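Local coordinates for thymidylate synthase 1 (Bacillus subtilis, PDB 1BSF), which catalyses the reductive methylation of dUMP to dTMP with 5,10-methylenetetrahydrofolate as methyl donor and reductant, supplying a precursor for DNA synthesis, at residues 49-54 with 198-203; 56-61 with 237-242; 142-147 with 164-169. All blocks are in the same frame, centred on the assembly; numbering follows the deposited sequence.

Overall arrangement
Contacts 1 and 3 have centres about 15 Å apart and meet directly, I202 CD1 lying 3.6 Å from W166 CH2. Contact 1 also touches contact 2, through V54 O and A241 CB at 3.8 Å, although their centres are about 17 Å apart. Contacts 2 and 3 lie on opposite sides of the chain's centre, with nearest atoms about 17 Å apart. Contact 1 lies away from the predicted substrate sites. The side chains of I56 (contact 2) and T164 (contact 3) are each about 11 Å from that of N191, predicted to bind dUMP in the other subunit's site; that of I143 is about 5 Å from R141's, two residues earlier, also predicted to bind dUMP.

Contact 1 of 3, residues 49-54 with 198-203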
loop_
_atom_site.group_PDB
_atom_site.type_symbol
_atom_site.label_atom_id
_atom_site.label_comp_id
_atom_site.label_asym_id
_atom_site.label_seq_id
_atom_site.Cartn_x
_atom_site.Cartn_y
_atom_site.Cartn_z
ATOM N N PHE A 49 -1.841 6.473 14.742
ATOM C CA PHE A 49 -2.610 7.007 15.873
ATOM C C PHE A 49 -3.241 5.898 16.724
ATOM O O PHE A 49 -3.855 4.977 16.193
ATOM C CB PHE A 49 -3.691 7.952 15.347
ATOM C CG PHE A 49 -3.142 9.050 14.488
ATOM C CD1 PHE A 49 -2.955 8.852 13.115
ATOM C CD2 PHE A 49 -2.737 10.256 15.060
ATOM C CE1 PHE A 49 -2.368 9.844 12.325
ATOM C CE2 PHE A 49 -2.153 11.244 14.281
ATOM C CZ PHE A 49 -1.968 11.035 12.909
ATOM N N ASP A 50 -3.103 5.997 18.046
ATOM C CA ASP A 50 -3.639 4.961 18.928
ATOM C C ASP A 50 -5.138 5.054 19.163
ATOM O O ASP A 50 -5.731 4.152 19.761
ATOM C CB ASP A 50 -2.888 4.951 20.266
ATOM C CG ASP A 50 -2.959 6.279 20.998
ATOM O OD1 ASP A 50 -3.985 6.987 20.872
ATOM O OD2 ASP A 50 -1.981 6.608 21.708
ATOM N N ASN A 51 -5.731 6.147 18.685
ATOM C CA ASN A 51 -7.170 6.415 18.783
ATOM C C ASN A 51 -7.659 6.881 20.140
ATOM O O ASN A 51 -8.795 6.608 20.533
ATOM C CB ASN A 51 -7.975 5.191 18.341
ATOM C CG ASN A 51 -8.548 5.356 16.962
ATOM O OD1 ASN A 51 -8.755 6.484 16.503
ATOM N ND2 ASN A 51 -8.808 4.236 16.280
ATOM N N SER A 52 -6.794 7.580 20.856
ATOM C CA SER A 52 -7.150 8.107 22.158
ATOM C C SER A 52 -7.779 9.460 21.895
ATOM O O SER A 52 -8.370 10.073 22.784
ATOM C CB SER A 52 -5.906 8.257 23.035
ATOM O OG SER A 52 -4.782 8.680 22.280
ATOM N N GLU A 53 -7.639 9.910 20.651
ATOM C CA GLU A 53 -8.195 11.184 20.216
ATOM C C GLU A 53 -8.399 11.241 18.704
ATOM O O GLU A 53 -7.900 10.394 17.962
ATOM C CB GLU A 53 -7.296 12.334 20.668
ATOM C CG GLU A 53 -5.927 12.341 20.040
ATOM C CD GLU A 53 -4.971 13.197 20.829
ATOM O OE1 GLU A 53 -5.094 13.234 22.074
ATOM O OE2 GLU A 53 -4.100 13.838 20.211
ATOM N N VAL A 54 -9.153 12.245 18.263
ATOM C CA VAL A 54 -9.460 12.453 16.849
ATOM C C VAL A 54 -8.272 13.070 16.106
ATOM O O VAL A 54 -7.771 14.126 16.492
ATOM C CB VAL A 54 -10.706 13.390 16.693
ATOM C CG1 VAL A 54 -10.624 14.199 15.402
ATOM C CG2 VAL A 54 -11.987 12.562 16.728
ATOM N N LEU A 198 -14.526 6.949 8.926
ATOM C CA LEU A 198 -14.953 5.670 8.359
ATOM C C LEU A 198 -14.624 4.516 9.305
ATOM O O LEU A 198 -15.407 3.584 9.443
ATOM C CB LEU A 198 -14.267 5.426 7.008
ATOM C CG LEU A 198 -14.496 4.074 6.315
ATOM C CD1 LEU A 198 -15.933 3.994 5.820
ATOM C CD2 LEU A 198 -13.517 3.909 5.151
ATOM N N GLN A 199 -13.459 4.578 9.949
ATOM C CA GLN A 199 -13.033 3.538 10.883
ATOM C C GLN A 199 -13.948 3.448 12.108
ATOM O O GLN A 199 -14.406 2.359 12.486
ATOM C CB GLN A 199 -11.606 3.800 11.359
ATOM C CG GLN A 199 -11.263 3.025 12.606
ATOM C CD GLN A 199 -9.776 3.011 12.882
ATOM O OE1 GLN A 199 -9.063 3.947 12.512
ATOM N NE2 GLN A 199 -9.296 1.952 13.540
ATOM N N ARG A 200 -14.189 4.598 12.732
ATOM C CA ARG A 200 -15.044 4.672 13.902
ATOM C C ARG A 200 -16.437 4.160 13.571
ATOM O O ARG A 200 -17.080 3.524 14.397
ATOM C CB ARG A 200 -15.131 6.112 14.387
ATOM C CG ARG A 200 -13.949 6.550 15.201
ATOM C CD ARG A 200 -13.414 7.888 14.715
ATOM N NE ARG A 200 -12.124 8.240 15.317
ATOM C CZ ARG A 200 -11.915 8.377 16.621
ATOM N NH1 ARG A 200 -12.909 8.190 17.473
ATOM N NH2 ARG A 200 -10.713 8.698 17.074
ATOM N N MET A 201 -16.887 4.426 12.351
ATOM C CA MET A 201 -18.214 3.993 11.903
ATOM C C MET A 201 -18.395 2.470 11.795
ATOM O O MET A 201 -19.336 1.903 12.347
ATOM C CB MET A 201 -18.539 4.618 10.547
ATOM C CG MET A 201 -19.025 6.046 10.609
ATOM S SD MET A 201 -19.008 6.770 8.965
ATOM C CE MET A 201 -20.351 5.904 8.166
ATOM N N ILE A 202 -17.518 1.804 11.063
ATOM C CA ILE A 202 -17.645 0.362 10.943
ATOM C C ILE A 202 -17.346 -0.275 12.299
ATOM O O ILE A 202 -17.911 -1.314 12.644
ATOM C CB ILE A 202 -16.681 -0.214 9.877
ATOM C CG1 ILE A 202 -16.214 0.901 8.931
ATOM C CG2 ILE A 202 -17.376 -1.335 9.119
ATOM C CD1 ILE A 202 -16.149 0.523 7.457
ATOM N N ALA A 203 -16.458 0.359 13.065
ATOM C CA ALA A 203 -16.082 -0.136 14.386
ATOM C C ALA A 203 -17.337 -0.316 15.228
ATOM O O ALA A 203 -17.598 -1.394 15.763
ATOM C CB ALA A 203 -15.134 0.847 15.066
#
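R200 leaves helix 188-206 and reaches across to N51, E53 and V54 in the loop that follows strand 39-49. From CB the chain sets off with CG anti to the carbonyl carbon (chi1 -80°), then bends at chi2, and CB, CG and CD serve as the span that carries the charged end over to the loop. NE turns back to its own helix, where it is hydrogen-bonded to N196 OD1 one turn earlier. CZ comes next, with V54 CG2 at 4.2 Å; this methyl lies over one face of the guanidinium, displaced toward its rim, and the two side chains cross at about a right angle. At the tip, NH2 meets two oxygens of the loop. N51 OD1 is 3.0 Å from R200 NH2, but it approaches obliquely and at a poor angle, the amide plane standing 80° to the guanidinium, so this is a close polar pair and not a hydrogen bond. E53 O lies near the guanidinium plane, at its edge, 3.4 Å from R200 NH2.

The other end of the N51 amide is held by the backbone: ND2 gives its hydrogen bond to G211 O. That leaves N51 ND2 3.6 Å from Q199 NE2, the two amides meeting from opposite directions with planes 62° apart, and Q199 NE2 is bound weakly to L173 O. The turn that presents N51 is an Asx turn, S52 N donating to D50 OD1 at 2.9 Å.

Behind this contact, A203 and Q199 of the helix pack on L210 and Y213 of strand 209-223, and N51 from the loop after strand 39-49 also reaches L210. F49 pairs its backbone with Y213, while L198 and M201 pack on helix 64-77.

Contact 2 of 3, residues 56-61 with 237-242; sequences ILTTKK and EQFEAP
T58 and Q238, with CA atoms 5.9 Å apart, mark where two irregular loops run past each other in nearly opposite directions, 153° apart, without forming a sheet. T58 is the centre of the contact. Its OG1, between the backbone N and the carbonyl carbon (chi1 87°), accepts a hydrogen bond from F239 N at 3.2 Å, and the same hydroxyl is hydrogen-bonded to D4 OD2, so two partners grip this buried oxygen and fix its rotation. The F239 ring lies with its edge by T58, though its exact place is doubtful. Next along, T59 and Q238 lie side by side and point the same way, with T59 CG2 4.0 Å from Q238 CG; that methyl also rests 3.3 Å from E237 O. At the far end I56 crosses P242 at about a right angle, and its CG2 packs on P242 CD, 3.5 Å away.

The contact joins the loop leading into helix 64-77 to the one following helix 225-235. Helix 3-17 borders it through D4, which T59 and Q238 touch, while I56 also touches F193 on helix 188-206 and T59 OG1 is bonded to Q233 of helix 225-235.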
loop_
_atom_site.group_PDB
_atom_site.type_symbol
_atom_site.label_atom_id
_atom_site.label_comp_id
_atom_site.label_asym_id
_atom_site.label_seq_id
_atom_site.Cartn_x
_atom_site.Cartn_y
_atom_site.Cartn_z
ATOM N N ILE A 56 -7.004 15.396 14.018
ATOM C CA ILE A 56 -7.435 16.597 13.318
ATOM C C ILE A 56 -6.549 17.784 13.669
ATOM O O ILE A 56 -6.168 17.966 14.823
ATOM C CB ILE A 56 -8.903 16.939 13.686
ATOM C CG1 ILE A 56 -9.332 18.249 13.019
ATOM C CG2 ILE A 56 -9.039 17.065 15.191
ATOM C CD1 ILE A 56 -10.291 18.054 11.871
ATOM N N LEU A 57 -6.231 18.596 12.666
ATOM C CA LEU A 57 -5.406 19.781 12.868
ATOM C C LEU A 57 -6.109 20.756 13.817
ATOM O O LEU A 57 -7.331 20.923 13.768
ATOM C CB LEU A 57 -5.159 20.488 11.535
ATOM C CG LEU A 57 -3.969 20.135 10.645
ATOM C CD1 LEU A 57 -4.135 20.838 9.307
ATOM C CD2 LEU A 57 -2.663 20.551 11.301
ATOM N N THR A 58 -5.332 21.397 14.681
ATOM C CA THR A 58 -5.881 22.365 15.622
ATOM C C THR A 58 -5.205 23.708 15.380
ATOM O O THR A 58 -5.514 24.697 16.041
ATOM C CB THR A 58 -5.646 21.934 17.087
ATOM O OG1 THR A 58 -4.361 22.399 17.523
ATOM C CG2 THR A 58 -5.702 20.412 17.212
ATOM N N THR A 59 -4.260 23.726 14.442
ATOM C CA THR A 59 -3.556 24.955 14.087
ATOM C C THR A 59 -4.226 25.505 12.833
ATOM O O THR A 59 -3.706 26.398 12.165
ATOM C CB THR A 59 -2.069 24.715 13.771
ATOM O OG1 THR A 59 -1.958 23.907 12.587
ATOM C CG2 THR A 59 -1.373 24.049 14.952
ATOM N N LYS A 60 -5.383 24.944 12.521
ATOM C CA LYS A 60 -6.150 25.357 11.363
ATOM C C LYS A 60 -7.408 24.512 11.354
ATOM O O LYS A 60 -7.427 23.413 11.910
ATOM C CB LYS A 60 -5.342 25.142 10.080
ATOM C CG LYS A 60 -6.035 24.272 9.034
ATOM C CD LYS A 60 -5.395 24.440 7.661
ATOM C CE LYS A 60 -5.534 23.179 6.798
ATOM N NZ LYS A 60 -4.260 22.830 6.090
ATOM N N LYS A 61 -8.456 25.039 10.737
ATOM C CA LYS A 61 -9.727 24.339 10.639
ATOM C C LYS A 61 -9.710 23.385 9.451
ATOM O O LYS A 61 -9.121 23.688 8.412
ATOM C CB LYS A 61 -10.867 25.341 10.465
ATOM C CG LYS A 61 -12.201 24.861 11.009
ATOM C CD LYS A 61 -13.326 25.016 9.989
ATOM C CE LYS A 61 -14.698 24.875 10.645
ATOM N NZ LYS A 61 -14.668 25.143 12.116
ATOM N N GLU A 237 -0.544 27.951 17.876
ATOM C CA GLU A 237 -0.859 27.282 19.134
ATOM C C GLU A 237 -1.430 25.893 18.880
ATOM O O GLU A 237 -1.901 25.596 17.781
ATOM C CB GLU A 237 -1.876 28.119 19.932
ATOM C CG GLU A 237 -2.202 27.568 21.317
ATOM C CD GLU A 237 -2.536 28.659 22.324
ATOM O OE1 GLU A 237 -3.389 29.518 22.015
ATOM O OE2 GLU A 237 -1.946 28.661 23.430
ATOM N N GLN A 238 -1.379 25.043 19.899
ATOM C CA GLN A 238 -1.923 23.698 19.785
ATOM C C GLN A 238 -2.898 23.438 20.923
ATOM O O GLN A 238 -2.506 23.342 22.082
ATOM C CB GLN A 238 -0.803 22.652 19.797
ATOM C CG GLN A 238 -0.369 22.226 18.402
ATOM C CD GLN A 238 0.584 21.052 18.412
ATOM O OE1 GLN A 238 0.220 19.946 18.818
ATOM N NE2 GLN A 238 1.812 21.284 17.961
ATOM N N PHE A 239 -4.180 23.347 20.585
ATOM C CA PHE A 239 -5.212 23.089 21.578
ATOM C C PHE A 239 -5.432 21.583 21.636
ATOM O O PHE A 239 -4.845 20.848 20.863
ATOM C CB PHE A 239 -6.522 23.781 21.177
ATOM C CG PHE A 239 -6.330 25.085 20.448
ATOM C CD1 PHE A 239 -6.183 25.107 19.063
ATOM C CD2 PHE A 239 -6.288 26.290 21.148
ATOM C CE1 PHE A 239 -5.994 26.304 18.386
ATOM C CE2 PHE A 239 -6.101 27.498 20.482
ATOM C CZ PHE A 239 -5.951 27.506 19.098
ATOM N N GLU A 240 -6.282 21.136 22.550
ATOM C CA GLU A 240 -6.604 19.722 22.689
ATOM C C GLU A 240 -7.643 19.303 21.640
ATOM O O GLU A 240 -8.601 20.041 21.371
ATOM C CB GLU A 240 -7.153 19.463 24.091
ATOM C CG GLU A 240 -6.816 18.092 24.644
ATOM C CD GLU A 240 -6.387 18.144 26.096
ATOM O OE1 GLU A 240 -6.800 19.099 26.803
ATOM O OE2 GLU A 240 -5.638 17.228 26.517
ATOM N N ALA A 241 -7.466 18.120 21.053
ATOM C CA ALA A 241 -8.394 17.628 20.032
ATOM C C ALA A 241 -9.850 17.626 20.536
ATOM O O ALA A 241 -10.097 17.491 21.737
ATOM C CB ALA A 241 -7.988 16.227 19.598
ATOM N N PRO A 242 -10.831 17.800 19.623
ATOM C CA PRO A 242 -12.254 17.812 19.983
ATOM C C PRO A 242 -12.754 16.426 20.378
ATOM O O PRO A 242 -11.973 15.488 20.484
ATOM C CB PRO A 242 -12.937 18.312 18.716
ATOM C CG PRO A 242 -12.037 17.905 17.631
ATOM C CD PRO A 242 -10.643 18.019 18.178
#

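Contact 3 of 3, residues 142-147 with 164-169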
loop_
_atom_site.group_PDB
_atom_site.type_symbol
_atom_site.label_atom_id
_atom_site.label_comp_id
_atom_site.label_asym_id
_atom_site.label_seq_id
_atom_site.Cartn_x
_atom_site.Cartn_y
_atom_site.Cartn_z
ATOM N N HIS A 142 -8.960 -8.699 4.527
ATOM C CA HIS A 142 -9.874 -7.570 4.546
ATOM C C HIS A 142 -9.293 -6.391 3.766
ATOM O O HIS A 142 -8.655 -5.503 4.345
ATOM C CB HIS A 142 -10.150 -7.134 5.992
ATOM C CG HIS A 142 -10.320 -8.274 6.951
ATOM N ND1 HIS A 142 -11.415 -9.110 6.929
ATOM C CD2 HIS A 142 -9.556 -8.685 7.990
ATOM C CE1 HIS A 142 -11.321 -9.983 7.915
ATOM N NE2 HIS A 142 -10.202 -9.748 8.574
ATOM N N ILE A 143 -9.531 -6.358 2.459
ATOM C CA ILE A 143 -9.003 -5.267 1.644
ATOM C C ILE A 143 -9.970 -4.652 0.618
ATOM O O ILE A 143 -10.632 -5.366 -0.140
ATOM C CB ILE A 143 -7.735 -5.717 0.869
ATOM C CG1 ILE A 143 -6.719 -6.346 1.824
ATOM C CG2 ILE A 143 -7.110 -4.529 0.151
ATOM C CD1 ILE A 143 -5.454 -6.787 1.122
ATOM N N THR A 144 -10.056 -3.320 0.616
ATOM C CA THR A 144 -10.871 -2.605 -0.367
ATOM C C THR A 144 -9.825 -2.030 -1.316
ATOM O O THR A 144 -8.729 -1.612 -0.884
ATOM C CB THR A 144 -11.691 -1.442 0.218
ATOM O OG1 THR A 144 -10.993 -0.215 -0.013
ATOM C CG2 THR A 144 -11.942 -1.633 1.701
ATOM N N MET A 145 -10.167 -2.008 -2.601
ATOM C CA MET A 145 -9.244 -1.564 -3.634
ATOM C C MET A 145 -9.919 -0.657 -4.650
ATOM O O MET A 145 -10.880 -1.055 -5.300
ATOM C CB MET A 145 -8.661 -2.819 -4.317
ATOM C CG MET A 145 -7.639 -2.579 -5.426
ATOM S SD MET A 145 -6.384 -1.375 -4.989
ATOM C CE MET A 145 -5.781 -2.117 -3.494
ATOM N N LEU A 146 -9.432 0.573 -4.782
ATOM C CA LEU A 146 -10.017 1.503 -5.750
ATOM C C LEU A 146 -9.247 1.431 -7.060
ATOM O O LEU A 146 -9.834 1.503 -8.138
ATOM C CB LEU A 146 -10.009 2.938 -5.211
ATOM C CG LEU A 146 -11.159 3.300 -4.267
ATOM C CD1 LEU A 146 -11.122 4.773 -3.953
ATOM C CD2 LEU A 146 -12.483 2.917 -4.893
ATOM N N TRP A 147 -7.932 1.264 -6.957
ATOM C CA TRP A 147 -7.056 1.156 -8.123
ATOM C C TRP A 147 -7.383 -0.065 -8.990
ATOM O O TRP A 147 -6.786 -1.132 -8.819
ATOM C CB TRP A 147 -5.592 1.066 -7.680
ATOM C CG TRP A 147 -4.636 1.424 -8.762
ATOM C CD1 TRP A 147 -3.998 0.566 -9.608
ATOM C CD2 TRP A 147 -4.194 2.740 -9.115
ATOM N NE1 TRP A 147 -3.183 1.265 -10.465
ATOM C CE2 TRP A 147 -3.282 2.600 -10.183
ATOM C CE3 TRP A 147 -4.479 4.024 -8.630
ATOM C CZ2 TRP A 147 -2.650 3.700 -10.776
ATOM C CZ3 TRP A 147 -3.850 5.120 -9.221
ATOM C CH2 TRP A 147 -2.945 4.948 -10.282
ATOM N N THR A 164 -7.311 0.087 1.556
ATOM C CA THR A 164 -7.346 -0.023 3.004
ATOM C C THR A 164 -7.164 -1.493 3.382
ATOM O O THR A 164 -7.468 -2.410 2.593
ATOM C CB THR A 164 -8.697 0.478 3.595
ATOM O OG1 THR A 164 -9.721 -0.496 3.352
ATOM C CG2 THR A 164 -9.113 1.802 2.962
ATOM N N GLN A 165 -6.631 -1.703 4.579
ATOM C CA GLN A 165 -6.435 -3.038 5.104
ATOM C C GLN A 165 -6.834 -2.976 6.574
ATOM O O GLN A 165 -6.267 -2.203 7.347
ATOM C CB GLN A 165 -4.970 -3.484 4.978
ATOM C CG GLN A 165 -4.774 -4.706 4.120
ATOM C CD GLN A 165 -3.703 -5.616 4.640
ATOM O OE1 GLN A 165 -2.514 -5.303 4.564
ATOM N NE2 GLN A 165 -4.111 -6.758 5.175
ATOM N N TRP A 166 -7.837 -3.773 6.929
ATOM C CA TRP A 166 -8.326 -3.856 8.295
ATOM C C TRP A 166 -7.815 -5.131 8.968
ATOM O O TRP A 166 -7.454 -6.115 8.300
ATOM C CB TRP A 166 -9.863 -3.869 8.317
ATOM C CG TRP A 166 -10.506 -2.815 7.469
ATOM C CD1 TRP A 166 -10.525 -2.762 6.106
ATOM C CD2 TRP A 166 -11.202 -1.647 7.927
ATOM N NE1 TRP A 166 -11.182 -1.640 5.685
ATOM C CE2 TRP A 166 -11.610 -0.934 6.782
ATOM C CE3 TRP A 166 -11.519 -1.135 9.193
ATOM C CZ2 TRP A 166 -12.327 0.272 6.863
ATOM C CZ3 TRP A 166 -12.227 0.057 9.278
ATOM C CH2 TRP A 166 -12.625 0.751 8.117
ATOM N N TYR A 167 -7.787 -5.097 10.296
ATOM C CA TYR A 167 -7.366 -6.225 11.100
ATOM C C TYR A 167 -8.271 -6.288 12.335
ATOM O O TYR A 167 -8.651 -5.262 12.892
ATOM C CB TYR A 167 -5.901 -6.066 11.535
ATOM C CG TYR A 167 -4.913 -5.719 10.428
ATOM C CD1 TYR A 167 -4.295 -6.712 9.675
ATOM C CD2 TYR A 167 -4.577 -4.395 10.154
ATOM C CE1 TYR A 167 -3.367 -6.390 8.672
ATOM C CE2 TYR A 167 -3.654 -4.066 9.157
ATOM C CZ TYR A 167 -3.057 -5.058 8.421
ATOM O OH TYR A 167 -2.171 -4.717 7.417
ATOM N N VAL A 168 -8.639 -7.496 12.737
ATOM C CA VAL A 168 -9.466 -7.707 13.921
ATOM C C VAL A 168 -8.607 -8.481 14.917
ATOM O O VAL A 168 -8.550 -9.709 14.884
ATOM C CB VAL A 168 -10.683 -8.567 13.617
ATOM C CG1 VAL A 168 -11.414 -8.897 14.901
ATOM C CG2 VAL A 168 -11.580 -7.854 12.653
ATOM N N LYS A 169 -7.938 -7.760 15.807
ATOM C CA LYS A 169 -7.088 -8.399 16.795
ATOM C C LYS A 169 -7.451 -7.993 18.221
ATOM O O LYS A 169 -7.323 -6.830 18.606
ATOM C CB LYS A 169 -5.631 -8.066 16.482
ATOM C CG LYS A 169 -5.233 -8.455 15.057
ATOM C CD LYS A 169 -3.739 -8.699 14.924
ATOM C CE LYS A 169 -3.372 -9.205 13.531
ATOM N NZ LYS A 169 -2.226 -10.151 13.621
#
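H142, just before strand 143-145, stands next to W166 of the antiparallel strand 161-168, CB to CB 4.0 Å. H142 turns the edge of its ring to the W166 backbone, with CD2 3.3 Å from W166 O, while its NE2 is hydrogen-bonded to P137 O. In return the indole offers its edge to H142 O, which lies in the ring plane. The same H142 O takes a nearly straight hydrogen bond from W166 N, 3.2 Å and 163°, approached in the carbonyl plane.

Two residues on, T144 and T164 form a hydrogen-bonded pair on the face toward helix 125-135, where T144 meets Q125 and L129. Their side chains cross obliquely, and T144 CG2 presses to 3.0 Å from T164 OG1, a tight fit. That hydroxyl also accepts a weak bond from W166 NE1, within the same strand. Between the strands T164 N donates to T144 O, and the return bond from T144 N to T164 O is weak. This is an antiparallel ladder within the mixed sheet of the thymidylate synthase fold, whose opposite face packs on the partner subunit in the homodimer.

On that face I143 and Q165 form a non-hydrogen-bonded pair. With I143 CG1 anti to the carbonyl carbon (chi1 -52°), CG1 lies against Q165 CG at 3.4 Å, and CD1 follows 3.7 Å from Q165 CG; I143 CG2 takes the other branch, toward T164 O. I143 also packs on W147 of the second subunit. With an alanine here, the packing on Q165 CG and on that tryptophan would probably be lost, leaving a gap at the interface. The Q165 OE1 end bridges the dimer, hydrogen-bonded to R178 of the second subunit, and a few residues further along the chain K169 makes a salt bridge with D219 of that subunit.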